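Envelope glycoprotein E (Human herpesvirus 1, PDB 2GIY) pairs with gI to bind the Fc part of host IgG and to drive cell-to-cell spread of the virus in epithelial cells. Local coordinates at residues A[46-51]-A[95-100]. Sequence-based numbering, arbitrary orientation.
Sequences SMDVVW and LAVRSY
Met47 lays its terminal methyl over the ring of Tyr100, its antiparallel partner. From the start, Met47 CB runs alongside Tyr100 CB and CD1, both 4.1 Å off. CG is anti to the backbone N (chi1 -177°), and the chain stays extended as far as SD. SD then sits above the ring face at a distance, 5.1 Å from the centroid, a Met-aromatic contact. A bend at chi3 (86°) swings CE back over the centre of the ring, where it makes a CH-pi contact 3.6 Å from the centroid. Val49 CG2 reaches the same ring at Tyr100 CE1, 3.9 Å away, and Ile181 of the second subunit, from the tail added to the construct, packs on all three residues. Strands 45-54 and 96-103 are neighbours in a sheet of the immunoglobulin V-type domain at the C-terminal end of the ectodomain. Val49 N is bonded to Arg98 O (2.9 Å), and Arg98 N returns the bond to Val49 O. On the reverse face Ser99 OG donates to Asp48 OD1 (2.8 Å), nearly in line with the C-O bond, while Val50 CG2 abuts both methyls of Val97, each 4.0 Å from it. Where strand 96-103 begins, Leu95 and Ala96 both face Trp51 in a classic beta bulge; Trp51 N is bonded to Ala96 O, the return bond from Ala96 N is weak, and the indole NE1 is taken up by Val131 O.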
loop_
_atom_site.group_PDB
_atom_site.type_symbol
_atom_site.label_atom_id
_atom_site.label_comp_id
_atom_site.label_asym_id
_atom_site.label_seq_id
_atom_site.Cartn_x
_atom_site.Cartn_y
_atom_site.Cartn_z
ATOM N N SER A 46 3.358 1.128 19.994
ATOM C CA SER A 46 2.321 2.141 20.114
ATOM C C SER A 46 1.870 2.414 18.686
ATOM O O SER A 46 2.601 2.135 17.737
ATOM C CB SER A 46 2.878 3.424 20.734
ATOM O OG SER A 46 3.806 4.047 19.863
ATOM N N MET A 47 0.661 2.933 18.523
ATOM C CA MET A 47 0.164 3.237 17.187
ATOM C C MET A 47 -0.672 4.498 17.226
ATOM O O MET A 47 -1.349 4.772 18.217
ATOM C CB MET A 47 -0.677 2.073 16.640
ATOM C CG MET A 47 -1.174 2.286 15.215
ATOM S SD MET A 47 -1.995 0.841 14.503
ATOM C CE MET A 47 -3.672 1.075 15.107
ATOM N N ASP A 48 -0.600 5.278 16.151
ATOM C CA ASP A 48 -1.379 6.500 16.041
ATOM C C ASP A 48 -1.973 6.587 14.639
ATOM O O ASP A 48 -1.252 6.481 13.647
ATOM C CB ASP A 48 -0.501 7.732 16.288
ATOM C CG ASP A 48 0.124 7.740 17.664
ATOM O OD1 ASP A 48 -0.612 7.952 18.649
ATOM O OD2 ASP A 48 1.353 7.534 17.757
ATOM N N VAL A 49 -3.290 6.747 14.555
ATOM C CA VAL A 49 -3.945 6.897 13.262
ATOM C C VAL A 49 -4.251 8.385 13.212
ATOM O O VAL A 49 -5.078 8.891 13.970
ATOM C CB VAL A 49 -5.235 6.066 13.173
ATOM C CG1 VAL A 49 -5.958 6.361 11.859
ATOM C CG2 VAL A 49 -4.892 4.577 13.262
ATOM N N VAL A 50 -3.569 9.084 12.316
ATOM C CA VAL A 50 -3.705 10.529 12.213
ATOM C C VAL A 50 -4.367 11.016 10.943
ATOM O O VAL A 50 -4.027 10.568 9.848
ATOM C CB VAL A 50 -2.308 11.207 12.299
ATOM C CG1 VAL A 50 -2.440 12.714 12.143
ATOM C CG2 VAL A 50 -1.636 10.861 13.621
ATOM N N TRP A 51 -5.313 11.939 11.097
ATOM C CA TRP A 51 -5.989 12.539 9.957
ATOM C C TRP A 51 -5.464 13.958 9.802
ATOM O O TRP A 51 -5.421 14.723 10.767
ATOM C CB TRP A 51 -7.513 12.596 10.151
ATOM C CG TRP A 51 -8.212 11.317 9.815
ATOM C CD1 TRP A 51 -8.630 10.355 10.690
ATOM C CD2 TRP A 51 -8.552 10.845 8.504
ATOM N NE1 TRP A 51 -9.211 9.315 10.005
ATOM C CE2 TRP A 51 -9.176 9.590 8.663
ATOM C CE3 TRP A 51 -8.390 11.364 7.212
ATOM C CZ2 TRP A 51 -9.639 8.835 7.574
ATOM C CZ3 TRP A 51 -8.851 10.611 6.123
ATOM C CH2 TRP A 51 -9.468 9.362 6.316
ATOM N N LEU A 95 -6.058 17.220 12.355
ATOM C CA LEU A 95 -7.518 17.181 12.393
ATOM C C LEU A 95 -8.061 16.197 13.424
ATOM O O LEU A 95 -8.999 16.502 14.162
ATOM C CB LEU A 95 -8.073 16.819 11.007
ATOM C CG LEU A 95 -9.604 16.753 10.915
ATOM C CD1 LEU A 95 -10.193 18.151 11.069
ATOM C CD2 LEU A 95 -10.022 16.147 9.583
ATOM N N ALA A 96 -7.476 15.008 13.466
ATOM C CA ALA A 96 -7.913 13.997 14.413
ATOM C C ALA A 96 -6.815 12.976 14.614
ATOM O O ALA A 96 -5.994 12.749 13.723
ATOM C CB ALA A 96 -9.180 13.313 13.904
ATOM N N VAL A 97 -6.801 12.366 15.793
ATOM C CA VAL A 97 -5.806 11.356 16.115
ATOM C C VAL A 97 -6.404 10.312 17.049
ATOM O O VAL A 97 -7.003 10.655 18.070
ATOM C CB VAL A 97 -4.584 11.963 16.847
ATOM C CG1 VAL A 97 -3.573 10.867 17.158
ATOM C CG2 VAL A 97 -3.939 13.060 16.002
ATOM N N ARG A 98 -6.273 9.043 16.680
ATOM C CA ARG A 98 -6.739 7.968 17.544
ATOM C C ARG A 98 -5.448 7.256 17.929
ATOM O O ARG A 98 -4.693 6.799 17.057
ATOM C CB ARG A 98 -7.701 7.024 16.810
ATOM C CG ARG A 98 -8.501 6.139 17.759
ATOM C CD ARG A 98 -9.570 5.314 17.044
ATOM N NE ARG A 98 -10.839 6.020 16.840
ATOM C CZ ARG A 98 -11.683 6.363 17.814
ATOM N NH1 ARG A 98 -11.402 6.081 19.077
ATOM N NH2 ARG A 98 -12.832 6.955 17.520
ATOM N N SER A 99 -5.180 7.184 19.230
ATOM C CA SER A 99 -3.953 6.568 19.715
ATOM C C SER A 99 -4.166 5.232 20.401
ATOM O O SER A 99 -5.208 4.989 21.008
ATOM C CB SER A 99 -3.237 7.528 20.666
ATOM O OG SER A 99 -2.955 8.751 20.006
ATOM N N TYR A 100 -3.156 4.375 20.288
ATOM C CA TYR A 100 -3.183 3.041 20.866
ATOM C C TYR A 100 -1.875 2.849 21.624
ATOM O O TYR A 100 -0.820 3.296 21.175
ATOM C CB TYR A 100 -3.290 1.985 19.753
ATOM C CG TYR A 100 -4.419 2.218 18.764
ATOM C CD1 TYR A 100 -4.368 3.271 17.841
ATOM C CD2 TYR A 100 -5.542 1.395 18.759
ATOM C CE1 TYR A 100 -5.411 3.494 16.939
ATOM C CE2 TYR A 100 -6.592 1.607 17.866
ATOM C CZ TYR A 100 -6.521 2.657 16.959
ATOM O OH TYR A 100 -7.562 2.862 16.091
#